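Local coordinates for protein dihydropteroate synthase 2 (Mycobacterium tuberculosis, PDB 2VP8) that probably lacks dihydropteroate synthase activity and has very low affinity for the pterin pyrophosphate substrate, but appears able to bind the inhibitor dapsone, at residues Met45-Arg50 against Met285-Glu290; Leu140-Trp145 against Gly162-His167; Leu215-His220 against Pro245-Leu250; His235-Val240 against Ala279-Arg284. One frame throughout, in Å; residues are numbered along the deposited sequence.

Contact 1 of 4, residues Met45-Arg50 against Met285-Glu290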
loop_
_atom_site.group_PDB
_atom_site.type_symbol
_atom_site.label_atom_id
_atom_site.label_comp_id
_atom_site.label_asym_id
_atom_site.label_seq_id
_atom_site.Cartn_x
_atom_site.Cartn_y
_atom_site.Cartn_z
ATOM N N MET B 45 -4.639 -5.562 15.619
ATOM C CA MET B 45 -5.585 -5.416 16.719
ATOM C C MET B 45 -7.004 -5.479 16.142
ATOM O O MET B 45 -7.400 -4.632 15.347
ATOM C CB MET B 45 -5.341 -4.100 17.451
ATOM C CG MET B 45 -6.331 -3.786 18.539
ATOM S SD MET B 45 -6.132 -2.116 19.210
ATOM C CE MET B 45 -5.053 -2.457 20.596
ATOM N N ALA B 46 -7.751 -6.507 16.530
ATOM C CA ALA B 46 -9.090 -6.738 16.013
ATOM C C ALA B 46 -10.137 -6.101 16.920
ATOM O O ALA B 46 -10.214 -6.422 18.104
ATOM C CB ALA B 46 -9.329 -8.211 15.900
ATOM N N ILE B 47 -10.933 -5.195 16.360
ATOM C CA ILE B 47 -12.008 -4.541 17.096
ATOM C C ILE B 47 -13.200 -5.486 17.262
ATOM O O ILE B 47 -13.800 -5.921 16.283
ATOM C CB ILE B 47 -12.480 -3.249 16.377
ATOM C CG1 ILE B 47 -11.329 -2.255 16.233
ATOM C CG2 ILE B 47 -13.666 -2.616 17.110
ATOM C CD1 ILE B 47 -11.630 -1.075 15.339
ATOM N N VAL B 48 -13.544 -5.794 18.507
ATOM C CA VAL B 48 -14.724 -6.598 18.791
ATOM C C VAL B 48 -15.645 -5.865 19.763
ATOM O O VAL B 48 -15.248 -5.528 20.874
ATOM C CB VAL B 48 -14.351 -8.000 19.337
ATOM C CG1 VAL B 48 -15.591 -8.750 19.798
ATOM C CG2 VAL B 48 -13.640 -8.802 18.272
ATOM N N ASN B 49 -16.877 -5.625 19.323
ATOM C CA ASN B 49 -17.902 -4.998 20.152
ATOM C C ASN B 49 -18.993 -5.978 20.578
ATOM O O ASN B 49 -19.362 -6.875 19.822
ATOM C CB ASN B 49 -18.544 -3.834 19.395
ATOM C CG ASN B 49 -17.544 -2.747 19.043
ATOM O OD1 ASN B 49 -16.812 -2.262 19.905
ATOM N ND2 ASN B 49 -17.516 -2.352 17.771
ATOM N N ARG B 50 -19.499 -5.800 21.795
ATOM C CA ARG B 50 -20.714 -6.483 22.250
ATOM C C ARG B 50 -21.941 -5.823 21.605
ATOM O O ARG B 50 -21.820 -4.783 20.950
ATOM C CB ARG B 50 -20.825 -6.405 23.779
ATOM C CG ARG B 50 -19.767 -7.194 24.568
ATOM C CD ARG B 50 -20.113 -8.681 24.702
ATOM N NE ARG B 50 -21.511 -8.895 25.078
ATOM C CZ ARG B 50 -21.970 -8.939 26.327
ATOM N NH1 ARG B 50 -21.149 -8.796 27.360
ATOM N NH2 ARG B 50 -23.264 -9.133 26.546
ATOM N N MET B 285 1.587 -1.949 14.881
ATOM C CA MET B 285 0.253 -2.513 15.066
ATOM C C MET B 285 -0.815 -1.758 14.283
ATOM O O MET B 285 -0.683 -0.558 14.039
ATOM C CB MET B 285 -0.104 -2.543 16.552
ATOM C CG MET B 285 -1.256 -3.448 16.899
ATOM S SD MET B 285 -1.251 -3.930 18.638
ATOM C CE MET B 285 -2.088 -2.523 19.313
ATOM N N PHE B 286 -1.875 -2.475 13.907
ATOM C CA PHE B 286 -2.967 -1.904 13.143
ATOM C C PHE B 286 -4.311 -2.311 13.726
ATOM O O PHE B 286 -4.618 -3.502 13.858
ATOM C CB PHE B 286 -2.869 -2.332 11.677
ATOM C CG PHE B 286 -1.738 -1.687 10.937
ATOM C CD1 PHE B 286 -0.492 -2.288 10.893
ATOM C CD2 PHE B 286 -1.920 -0.475 10.291
ATOM C CE1 PHE B 286 0.569 -1.690 10.233
ATOM C CE2 PHE B 286 -0.868 0.131 9.612
ATOM C CZ PHE B 286 0.384 -0.482 9.587
ATOM N N ARG B 287 -5.109 -1.308 14.075
ATOM C CA ARG B 287 -6.446 -1.527 14.611
ATOM C C ARG B 287 -7.458 -1.595 13.476
ATOM O O ARG B 287 -7.654 -0.619 12.750
ATOM C CB ARG B 287 -6.809 -0.404 15.582
ATOM C CG ARG B 287 -7.959 -0.728 16.501
ATOM C CD ARG B 287 -8.137 0.396 17.485
ATOM N NE ARG B 287 -9.197 0.118 18.445
ATOM C CZ ARG B 287 -10.319 0.818 18.539
ATOM N NH1 ARG B 287 -10.525 1.855 17.738
ATOM N NH2 ARG B 287 -11.227 0.493 19.446
ATOM N N VAL B 288 -8.103 -2.747 13.337
ATOM C CA VAL B 288 -8.989 -3.011 12.212
ATOM C C VAL B 288 -10.255 -3.742 12.635
ATOM O O VAL B 288 -10.315 -4.333 13.717
ATOM C CB VAL B 288 -8.278 -3.841 11.090
ATOM C CG1 VAL B 288 -6.998 -3.182 10.653
ATOM C CG2 VAL B 288 -7.987 -5.241 11.551
ATOM N N HIS B 289 -11.269 -3.689 11.773
ATOM C CA HIS B 289 -12.434 -4.559 11.889
ATOM C C HIS B 289 -12.185 -5.842 11.093
ATOM O O HIS B 289 -12.377 -6.944 11.609
ATOM C CB HIS B 289 -13.677 -3.866 11.350
ATOM C CG HIS B 289 -14.102 -2.676 12.145
ATOM N ND1 HIS B 289 -13.630 -1.408 11.891
ATOM C CD2 HIS B 289 -14.964 -2.559 13.180
ATOM C CE1 HIS B 289 -14.180 -0.559 12.739
ATOM N NE2 HIS B 289 -14.996 -1.231 13.531
ATOM N N GLU B 290 -11.762 -5.685 9.838
ATOM C CA GLU B 290 -11.481 -6.810 8.955
ATOM C C GLU B 290 -10.036 -7.220 9.124
ATOM O O GLU B 290 -9.111 -6.520 8.666
ATOM C CB GLU B 290 -11.743 -6.446 7.487
ATOM C CG GLU B 290 -12.510 -7.523 6.688
ATOM C CD GLU B 290 -11.693 -8.796 6.391
ATOM O OE1 GLU B 290 -12.077 -9.890 6.878
ATOM O OE2 GLU B 290 -10.680 -8.705 5.668
#

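Contact 2 of 4, residues Leu140-Trp145 against Gly162-His167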
loop_
_atom_site.group_PDB
_atom_site.type_symbol
_atom_site.label_atom_id
_atom_site.label_comp_id
_atom_site.label_asym_id
_atom_site.label_seq_id
_atom_site.Cartn_x
_atom_site.Cartn_y
_atom_site.Cartn_z
ATOM N N LEU B 140 -3.857 -4.942 28.052
ATOM C CA LEU B 140 -3.534 -3.665 27.448
ATOM C C LEU B 140 -4.736 -2.747 27.557
ATOM O O LEU B 140 -5.854 -3.143 27.239
ATOM C CB LEU B 140 -3.154 -3.888 25.973
ATOM C CG LEU B 140 -2.885 -2.744 24.987
ATOM C CD1 LEU B 140 -1.711 -1.856 25.434
ATOM C CD2 LEU B 140 -2.615 -3.314 23.622
ATOM N N ILE B 141 -4.515 -1.522 28.016
ATOM C CA ILE B 141 -5.581 -0.531 27.991
ATOM C C ILE B 141 -5.458 0.310 26.727
ATOM O O ILE B 141 -4.413 0.912 26.458
ATOM C CB ILE B 141 -5.582 0.366 29.231
ATOM C CG1 ILE B 141 -5.531 -0.484 30.510
ATOM C CG2 ILE B 141 -6.814 1.279 29.214
ATOM C CD1 ILE B 141 -5.057 0.256 31.719
ATOM N N ASN B 142 -6.528 0.316 25.944
ATOM C CA ASN B 142 -6.592 1.128 24.749
ATOM C C ASN B 142 -7.452 2.356 25.005
ATOM O O ASN B 142 -8.640 2.380 24.663
ATOM C CB ASN B 142 -7.133 0.312 23.580
ATOM C CG ASN B 142 -6.978 1.020 22.256
ATOM O OD1 ASN B 142 -6.299 2.040 22.163
ATOM N ND2 ASN B 142 -7.608 0.477 21.218
ATOM N N ASP B 143 -6.838 3.365 25.629
ATOM C CA ASP B 143 -7.494 4.640 25.884
ATOM C C ASP B 143 -7.729 5.359 24.564
ATOM O O ASP B 143 -6.866 6.079 24.062
ATOM C CB ASP B 143 -6.673 5.504 26.848
ATOM C CG ASP B 143 -7.407 6.775 27.278
ATOM O OD1 ASP B 143 -8.403 7.149 26.616
ATOM O OD2 ASP B 143 -6.979 7.403 28.279
ATOM N N THR B 144 -8.922 5.147 24.019
ATOM C CA THR B 144 -9.292 5.642 22.698
ATOM C C THR B 144 -9.504 7.172 22.643
ATOM O O THR B 144 -9.645 7.745 21.558
ATOM C CB THR B 144 -10.532 4.877 22.163
ATOM O OG1 THR B 144 -10.687 5.122 20.763
ATOM C CG2 THR B 144 -11.810 5.284 22.903
ATOM N N TRP B 145 -9.523 7.820 23.810
ATOM C CA TRP B 145 -9.727 9.269 23.899
ATOM C C TRP B 145 -8.418 10.055 24.045
ATOM O O TRP B 145 -8.252 11.108 23.426
ATOM C CB TRP B 145 -10.692 9.612 25.035
ATOM C CG TRP B 145 -12.148 9.417 24.683
ATOM C CD1 TRP B 145 -12.817 8.227 24.570
ATOM C CD2 TRP B 145 -13.116 10.446 24.415
ATOM N NE1 TRP B 145 -14.136 8.451 24.246
ATOM C CE2 TRP B 145 -14.347 9.803 24.145
ATOM C CE3 TRP B 145 -13.062 11.849 24.374
ATOM C CZ2 TRP B 145 -15.518 10.515 23.838
ATOM C CZ3 TRP B 145 -14.228 12.559 24.069
ATOM C CH2 TRP B 145 -15.439 11.887 23.806
ATOM N N GLY B 162 -0.292 -2.906 29.846
ATOM C CA GLY B 162 0.189 -1.909 28.905
ATOM C C GLY B 162 -0.833 -0.813 28.672
ATOM O O GLY B 162 -2.002 -0.936 29.063
ATOM N N LEU B 163 -0.393 0.262 28.032
ATOM C CA LEU B 163 -1.271 1.385 27.752
ATOM C C LEU B 163 -1.025 1.944 26.359
ATOM O O LEU B 163 0.117 2.045 25.910
ATOM C CB LEU B 163 -1.097 2.484 28.810
ATOM C CG LEU B 163 -1.981 3.731 28.680
ATOM C CD1 LEU B 163 -3.442 3.419 28.995
ATOM C CD2 LEU B 163 -1.481 4.845 29.559
ATOM N N VAL B 164 -2.109 2.291 25.677
ATOM C CA VAL B 164 -2.018 2.994 24.411
ATOM C C VAL B 164 -2.089 4.491 24.693
ATOM O O VAL B 164 -3.055 4.982 25.283
ATOM C CB VAL B 164 -3.146 2.568 23.424
ATOM C CG1 VAL B 164 -3.142 3.442 22.165
ATOM C CG2 VAL B 164 -3.012 1.100 23.054
ATOM N N CYS B 165 -1.048 5.210 24.296
ATOM C CA CYS B 165 -1.057 6.662 24.387
ATOM C C CYS B 165 -1.471 7.227 23.046
ATOM O O CYS B 165 -0.709 7.184 22.077
ATOM C CB CYS B 165 0.308 7.195 24.807
ATOM S SG CYS B 165 0.788 6.647 26.449
ATOM N N ALA B 166 -2.694 7.738 22.992
ATOM C CA ALA B 166 -3.255 8.236 21.747
ATOM C C ALA B 166 -3.253 9.762 21.674
ATOM O O ALA B 166 -3.260 10.452 22.696
ATOM C CB ALA B 166 -4.660 7.689 21.548
ATOM N N HIS B 167 -3.234 10.270 20.446
ATOM C CA HIS B 167 -3.380 11.693 20.182
ATOM C C HIS B 167 -4.798 11.974 19.705
ATOM O O HIS B 167 -5.248 11.432 18.692
ATOM C CB HIS B 167 -2.363 12.153 19.139
ATOM C CG HIS B 167 -2.472 13.602 18.791
ATOM N ND1 HIS B 167 -1.755 14.581 19.445
ATOM C CD2 HIS B 167 -3.220 14.242 17.859
ATOM C CE1 HIS B 167 -2.055 15.761 18.931
ATOM N NE2 HIS B 167 -2.942 15.583 17.968
#

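Contact 3 of 4, residues Leu215-His220 against Pro245-Leu250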
loop_
_atom_site.group_PDB
_atom_site.type_symbol
_atom_site.label_atom_id
_atom_site.label_comp_id
_atom_site.label_asym_id
_atom_site.label_seq_id
_atom_site.Cartn_x
_atom_site.Cartn_y
_atom_site.Cartn_z
ATOM N N LEU B 215 2.364 1.552 23.861
ATOM C CA LEU B 215 2.263 1.800 22.427
ATOM C C LEU B 215 1.778 3.233 22.201
ATOM O O LEU B 215 1.071 3.794 23.045
ATOM C CB LEU B 215 1.292 0.805 21.777
ATOM C CG LEU B 215 1.682 -0.679 21.691
ATOM C CD1 LEU B 215 1.507 -1.421 23.029
ATOM C CD2 LEU B 215 0.881 -1.374 20.614
ATOM N N ILE B 216 2.163 3.835 21.080
ATOM C CA ILE B 216 1.689 5.182 20.763
ATOM C C ILE B 216 0.785 5.192 19.541
ATOM O O ILE B 216 1.059 4.535 18.538
ATOM C CB ILE B 216 2.832 6.228 20.616
ATOM C CG1 ILE B 216 3.771 5.888 19.450
ATOM C CG2 ILE B 216 3.593 6.393 21.943
ATOM C CD1 ILE B 216 4.623 7.062 18.982
ATOM N N ASP B 217 -0.304 5.940 19.649
ATOM C CA ASP B 217 -1.301 6.026 18.592
ATOM C C ASP B 217 -1.485 7.491 18.182
ATOM O O ASP B 217 -2.412 8.159 18.638
ATOM C CB ASP B 217 -2.611 5.393 19.062
ATOM C CG ASP B 217 -3.724 5.533 18.056
ATOM O OD1 ASP B 217 -3.454 5.872 16.883
ATOM O OD2 ASP B 217 -4.883 5.299 18.443
ATOM N N PRO B 218 -0.596 7.987 17.307
ATOM C CA PRO B 218 -0.493 9.398 16.957
ATOM C C PRO B 218 -1.615 9.928 16.070
ATOM O O PRO B 218 -1.868 11.130 16.075
ATOM C CB PRO B 218 0.836 9.468 16.193
ATOM C CG PRO B 218 1.509 8.151 16.434
ATOM C CD PRO B 218 0.400 7.193 16.575
ATOM N N ALA B 219 -2.277 9.057 15.316
ATOM C CA ALA B 219 -3.272 9.517 14.349
ATOM C C ALA B 219 -4.675 8.965 14.592
ATOM O O ALA B 219 -5.421 8.725 13.637
ATOM C CB ALA B 219 -2.806 9.215 12.915
ATOM N N HIS B 220 -5.049 8.806 15.861
ATOM C CA HIS B 220 -6.328 8.168 16.206
ATOM C C HIS B 220 -7.581 8.872 15.664
ATOM O O HIS B 220 -7.644 10.107 15.615
ATOM C CB HIS B 220 -6.470 7.971 17.716
ATOM C CG HIS B 220 -7.565 7.017 18.083
ATOM N ND1 HIS B 220 -7.347 5.668 18.274
ATOM C CD2 HIS B 220 -8.896 7.210 18.252
ATOM C CE1 HIS B 220 -8.491 5.075 18.564
ATOM N NE2 HIS B 220 -9.447 5.988 18.554
ATOM N N PRO B 245 6.505 1.693 19.924
ATOM C CA PRO B 245 5.713 0.967 18.925
ATOM C C PRO B 245 4.569 1.856 18.456
ATOM O O PRO B 245 3.927 2.522 19.267
ATOM C CB PRO B 245 5.169 -0.231 19.705
ATOM C CG PRO B 245 6.076 -0.371 20.866
ATOM C CD PRO B 245 6.536 0.998 21.217
ATOM N N VAL B 246 4.329 1.893 17.159
ATOM C CA VAL B 246 3.292 2.762 16.628
ATOM C C VAL B 246 2.048 1.954 16.265
ATOM O O VAL B 246 2.125 0.924 15.573
ATOM C CB VAL B 246 3.812 3.600 15.433
ATOM C CG1 VAL B 246 2.670 4.279 14.683
ATOM C CG2 VAL B 246 4.840 4.639 15.914
ATOM N N LEU B 247 0.913 2.430 16.776
ATOM C CA LEU B 247 -0.389 1.878 16.467
ATOM C C LEU B 247 -1.081 2.773 15.454
ATOM O O LEU B 247 -1.145 3.990 15.624
ATOM C CB LEU B 247 -1.240 1.746 17.741
ATOM C CG LEU B 247 -2.708 1.302 17.589
ATOM C CD1 LEU B 247 -2.844 -0.044 16.893
ATOM C CD2 LEU B 247 -3.421 1.259 18.921
ATOM N N MET B 248 -1.601 2.163 14.398
ATOM C CA MET B 248 -2.384 2.894 13.422
ATOM C C MET B 248 -3.851 2.503 13.496
ATOM O O MET B 248 -4.187 1.334 13.689
ATOM C CB MET B 248 -1.846 2.669 12.007
ATOM C CG MET B 248 -0.368 3.026 11.802
ATOM S SD MET B 248 0.023 4.768 12.040
ATOM C CE MET B 248 -0.764 5.516 10.620
ATOM N N ALA B 249 -4.712 3.508 13.353
ATOM C CA ALA B 249 -6.156 3.329 13.263
ATOM C C ALA B 249 -6.645 3.876 11.916
ATOM O O ALA B 249 -7.291 4.931 11.852
ATOM C CB ALA B 249 -6.849 4.033 14.422
ATOM N N LEU B 250 -6.324 3.148 10.845
ATOM C CA LEU B 250 -6.584 3.593 9.466
ATOM C C LEU B 250 -8.002 3.325 8.967
ATOM O O LEU B 250 -8.398 3.841 7.919
ATOM C CB LEU B 250 -5.602 2.921 8.506
ATOM C CG LEU B 250 -4.270 3.540 8.096
ATOM C CD1 LEU B 250 -3.769 4.610 9.052
ATOM C CD2 LEU B 250 -3.268 2.416 8.006
#

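Contact 4 of 4, residues His235-Val240 against Ala279-Arg284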
loop_
_atom_site.group_PDB
_atom_site.type_symbol
_atom_site.label_atom_id
_atom_site.label_comp_id
_atom_site.label_asym_id
_atom_site.label_seq_id
_atom_site.Cartn_x
_atom_site.Cartn_y
_atom_site.Cartn_z
ATOM N N HIS B 235 4.280 10.778 7.507
ATOM C CA HIS B 235 5.396 10.893 8.435
ATOM C C HIS B 235 5.500 9.760 9.451
ATOM O O HIS B 235 6.244 9.881 10.435
ATOM C CB HIS B 235 5.380 12.260 9.126
ATOM C CG HIS B 235 5.915 13.367 8.273
ATOM N ND1 HIS B 235 5.163 13.988 7.298
ATOM C CD2 HIS B 235 7.133 13.957 8.239
ATOM C CE1 HIS B 235 5.896 14.916 6.704
ATOM N NE2 HIS B 235 7.096 14.916 7.254
ATOM N N VAL B 236 4.796 8.654 9.187
ATOM C CA VAL B 236 4.850 7.470 10.041
ATOM C C VAL B 236 6.280 7.156 10.459
ATOM O O VAL B 236 6.547 7.057 11.644
ATOM C CB VAL B 236 4.155 6.228 9.397
ATOM C CG1 VAL B 236 4.392 4.986 10.217
ATOM C CG2 VAL B 236 2.654 6.452 9.288
ATOM N N ALA B 237 7.197 7.036 9.494
ATOM C CA ALA B 237 8.635 6.835 9.762
ATOM C C ALA B 237 9.148 7.691 10.910
ATOM O O ALA B 237 9.867 7.195 11.784
ATOM C CB ALA B 237 9.463 7.092 8.516
ATOM N N ASP B 238 8.776 8.973 10.904
ATOM C CA ASP B 238 9.148 9.881 11.990
ATOM C C ASP B 238 8.538 9.422 13.321
ATOM O O ASP B 238 9.234 9.368 14.336
ATOM C CB ASP B 238 8.770 11.326 11.656
ATOM C CG ASP B 238 9.540 11.864 10.463
ATOM O OD1 ASP B 238 10.787 11.877 10.516
ATOM O OD2 ASP B 238 8.906 12.266 9.461
ATOM N N LEU B 239 7.254 9.061 13.303
ATOM C CA LEU B 239 6.610 8.494 14.485
ATOM C C LEU B 239 7.346 7.239 14.963
ATOM O O LEU B 239 7.620 7.095 16.154
ATOM C CB LEU B 239 5.139 8.152 14.215
ATOM C CG LEU B 239 4.027 9.210 14.104
ATOM C CD1 LEU B 239 4.281 10.404 15.024
ATOM C CD2 LEU B 239 3.812 9.656 12.689
ATOM N N VAL B 240 7.658 6.342 14.026
ATOM C CA VAL B 240 8.344 5.082 14.327
ATOM C C VAL B 240 9.724 5.337 14.928
ATOM O O VAL B 240 10.111 4.692 15.893
ATOM C CB VAL B 240 8.473 4.205 13.061
ATOM C CG1 VAL B 240 9.328 2.953 13.325
ATOM C CG2 VAL B 240 7.099 3.829 12.548
ATOM N N ALA B 279 2.885 0.259 7.342
ATOM C CA ALA B 279 3.638 -0.940 7.678
ATOM C C ALA B 279 5.070 -0.884 7.139
ATOM O O ALA B 279 5.991 -1.373 7.783
ATOM C CB ALA B 279 2.935 -2.156 7.159
ATOM N N ALA B 280 5.258 -0.286 5.965
ATOM C CA ALA B 280 6.584 -0.232 5.355
ATOM C C ALA B 280 7.482 0.765 6.074
ATOM O O ALA B 280 8.704 0.665 6.009
ATOM C CB ALA B 280 6.487 0.098 3.878
ATOM N N ALA B 281 6.872 1.719 6.765
ATOM C CA ALA B 281 7.629 2.720 7.491
ATOM C C ALA B 281 7.931 2.282 8.933
ATOM O O ALA B 281 8.641 2.989 9.664
ATOM C CB ALA B 281 6.907 4.060 7.461
ATOM N N GLY B 282 7.389 1.134 9.342
ATOM C CA GLY B 282 7.756 0.523 10.617
ATOM C C GLY B 282 6.709 0.564 11.715
ATOM O O GLY B 282 7.013 0.309 12.884
ATOM N N ALA B 283 5.477 0.893 11.349
ATOM C CA ALA B 283 4.357 0.829 12.289
ATOM C C ALA B 283 4.264 -0.586 12.871
ATOM O O ALA B 283 4.419 -1.566 12.140
ATOM C CB ALA B 283 3.057 1.222 11.583
ATOM N N ARG B 284 4.024 -0.712 14.170
ATOM C CA ARG B 284 4.028 -2.042 14.775
ATOM C C ARG B 284 2.656 -2.733 14.743
ATOM O O ARG B 284 2.572 -3.961 14.591
ATOM C CB ARG B 284 4.595 -1.990 16.197
ATOM C CG ARG B 284 4.575 -3.320 16.947
ATOM C CD ARG B 284 5.843 -4.167 16.765
ATOM N NE ARG B 284 5.812 -5.379 17.601
ATOM C CZ ARG B 284 6.098 -5.423 18.909
ATOM N NH1 ARG B 284 6.449 -4.322 19.580
ATOM N NH2 ARG B 284 6.043 -6.581 19.562
#

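Contact 1 of 4, residues Met45-Arg50 against Met285-Glu290
In the TIM barrel, the first and eighth strands run parallel side by side, and here Met-45 pairs with Arg-287 and Ala-46 with Val-288. Three backbone hydrogen bonds stitch this seam: Met-45 N to Phe-286 O (2.7 Å), Val-288 N to Met-45 O (2.8 Å) and Ile-47 N to Val-288 O (2.8 Å). On the face bearing Met-45 and Arg-287, the thioether lies across the extended arginine chain, with Met-45 SD 3.6 Å from Arg-287 CG, and the sulfur also sits at the edge of the guanidinium, in its plane. That face is the barrel interior, where Met-45 reaches Leu-140 and Asn-142 of strand 140-142; Ala-46 and Val-288 point the other way, to helix 291-306. Ile-47 approaches the guanidinium from its flat side. With CG1 beside the backbone N (chi1 -60°) and the chain then extended, CD1 is carried 3.9 Å above the guanidinium plane, over its centre. The same methyl makes a CH-pi contact on its far side: Ile-47 CD1 is 3.9 Å from the centroid of the His-289 ring, 18° off the normal. One methyl is thus held between two flat groups. The outer end of Arg-287 is fixed by charge, since NH2 forms salt bridges to Asp-123 and Asp-83. Where strand 285-288 begins, the methionine chains of Met-45 and Met-285 both bend at their last torsion, and their terminal methyls meet.

Contact 2 of 4, residues Leu140-Trp145 against Gly162-His167
Leu-140 lays its CD1 methyl over the peptide link that joins Gly-162 to Leu-163, with CD1 3.5 Å from Gly-162 C. The leucine CG stands trans to the backbone N (chi1 174°), which swings this branch across to the neighbouring strand, where CD1 also meets Val-164 CG2 at 4.0 Å. Gly-162, paired with Leu-140, carries no side chain on that face, and the methyl rests directly on its backbone. Two hydrogen bonds hold the strands together: Ile-141 N to Gly-162 O at 2.8 Å, nearly straight, and Val-164 N to Ile-141 O, also 2.8 Å. These are the fourth and fifth strands of the TIM barrel, the two parallel arms of a beta-alpha-beta unit whose connecting helix, 152-159, covers the face carrying Ile-141 and Leu-163. On that face Leu-163 CD1 crosses to Ile-141 CB at 3.7 Å, and Met-152 of the helix packs on both residues. The opposite face mixes polar and apolar groups. Asn-142 turns the oxygen of its amide onto the valine, OD1 lying 3.4 Å from Val-164 CB, while ND2 donates to Asp-83. Beyond the pairing, the chain after Asn-142 turns: Asp-143 OD1 accepts from Trp-145 N at 3.1 Å in an Asx turn and also from Gly-146 N. Across from this turn, the methyl of Ala-166 lies against the main chain, with CB 3.7 Å from Asp-143 O.

Contact 3 of 4, residues Leu215-His220 against Pro245-Leu250
A trans chi1 of 176° sends the Asp-217 carboxylate toward the backbone of Leu-247, and a similar setting in His-220 (chi1 -165°) brings the imidazole round to the same carboxylate. Asp-217 OD1 stops 3.2 Å from Leu-247 O; both are acceptors, so the pair is not a hydrogen bond. OD2 instead accepts from His-220 ND1 across a type I turn running from Asp-217 to His-220, although the very short modelled length is doubtful. Ala-249 CB approaches the histidine ring at 4.2 Å from ND1. Behind this turn the sixth and seventh strands of the TIM barrel meet in a single bridge, Ile-216 with Val-246, which closes the ring of strands. Ile-216 N donates to Pro-245 O at 2.9 Å, and Leu-247 N to Ile-216 O at 2.7 Å. Ile-216 CG1 lies 3.9 Å from Val-246 CG2. Leu-215 CG meets Pro-245 CB at 4.0 Å. By similarity, His-220 marks family members without dihydropteroate synthase activity; if its bond to Asp-217 is real, the carboxylate would probably limit rotation of the ring.

Contact 4 of 4, residues His235-Val240 against Ala279-Arg284
Val-240 N donates to Val-236 O at 2.7 Å, a helical bond that sets these two valines one turn apart on the same side of helix 236-241, facing the end of helix 267-280. Both helices belong to the outer layer of the TIM barrel, the first leading into strand 247-248 and the second into strand 285-288. The second helix finishes in a Schellman motif: Gly-282 takes a positive phi of 109°, and its N reaches back to Ala-279 O at 3.3 Å. Val-240 packs on this turn through its two methyls. Its chi1 of 174° puts CG1 trans to the backbone N and CG2 beside it, and the pair sits over the backbone of the turn, with CG2 3.4 Å from Ala-281 O and CG1 3.5 Å from Gly-282 O. Gly-282 has no CB on the side facing Val-240 CG1, and the valine lies against its main chain. A turn earlier, Val-236 CG1 touches two alanine methyls, 3.8 Å from Ala-281 CB and 4.2 Å from Ala-283 CB. Deeper in, Val-236 and Ala-283 both touch Met-248, which links the helix pair to the strand beneath. On the far side of the ending helix, Ala-280 packs against Leu-277 of the second subunit, and its carbonyl oxygen accepts from Gln-305. Nearer the solvent, Ala-281 turns its methyl onto the first turn of the other helix, where Ala-281 CB lies 3.6 Å from Ala-237 N and 4.1 Å from Ala-237 CB.

Contacts 1, 2 and 3 belong to one closed ring of strands, and probable backbone hydrogen bonds tie them together. Contact 2 passes to contact 3 through Cys-165 N and Leu-215 O at 2.8 Å, and contact 3 to contact 1 through Arg-287 N and Met-248 O, also 2.8 Å. Across the interior, Met-45 CE lies 4.0 Å from Leu-140 CD2, where contacts 1 and 2 touch. His-220 of contact 3 is common ground: its side chain comes within about 4 Å of those of Arg-287 and Ala-166. Contact 4 lies outside, its centre about 19 Å from that of contact 1 and 10 Å from that of contact 3, to which it is tied by a probable hydrogen bond from Arg-284 N to Val-246 O.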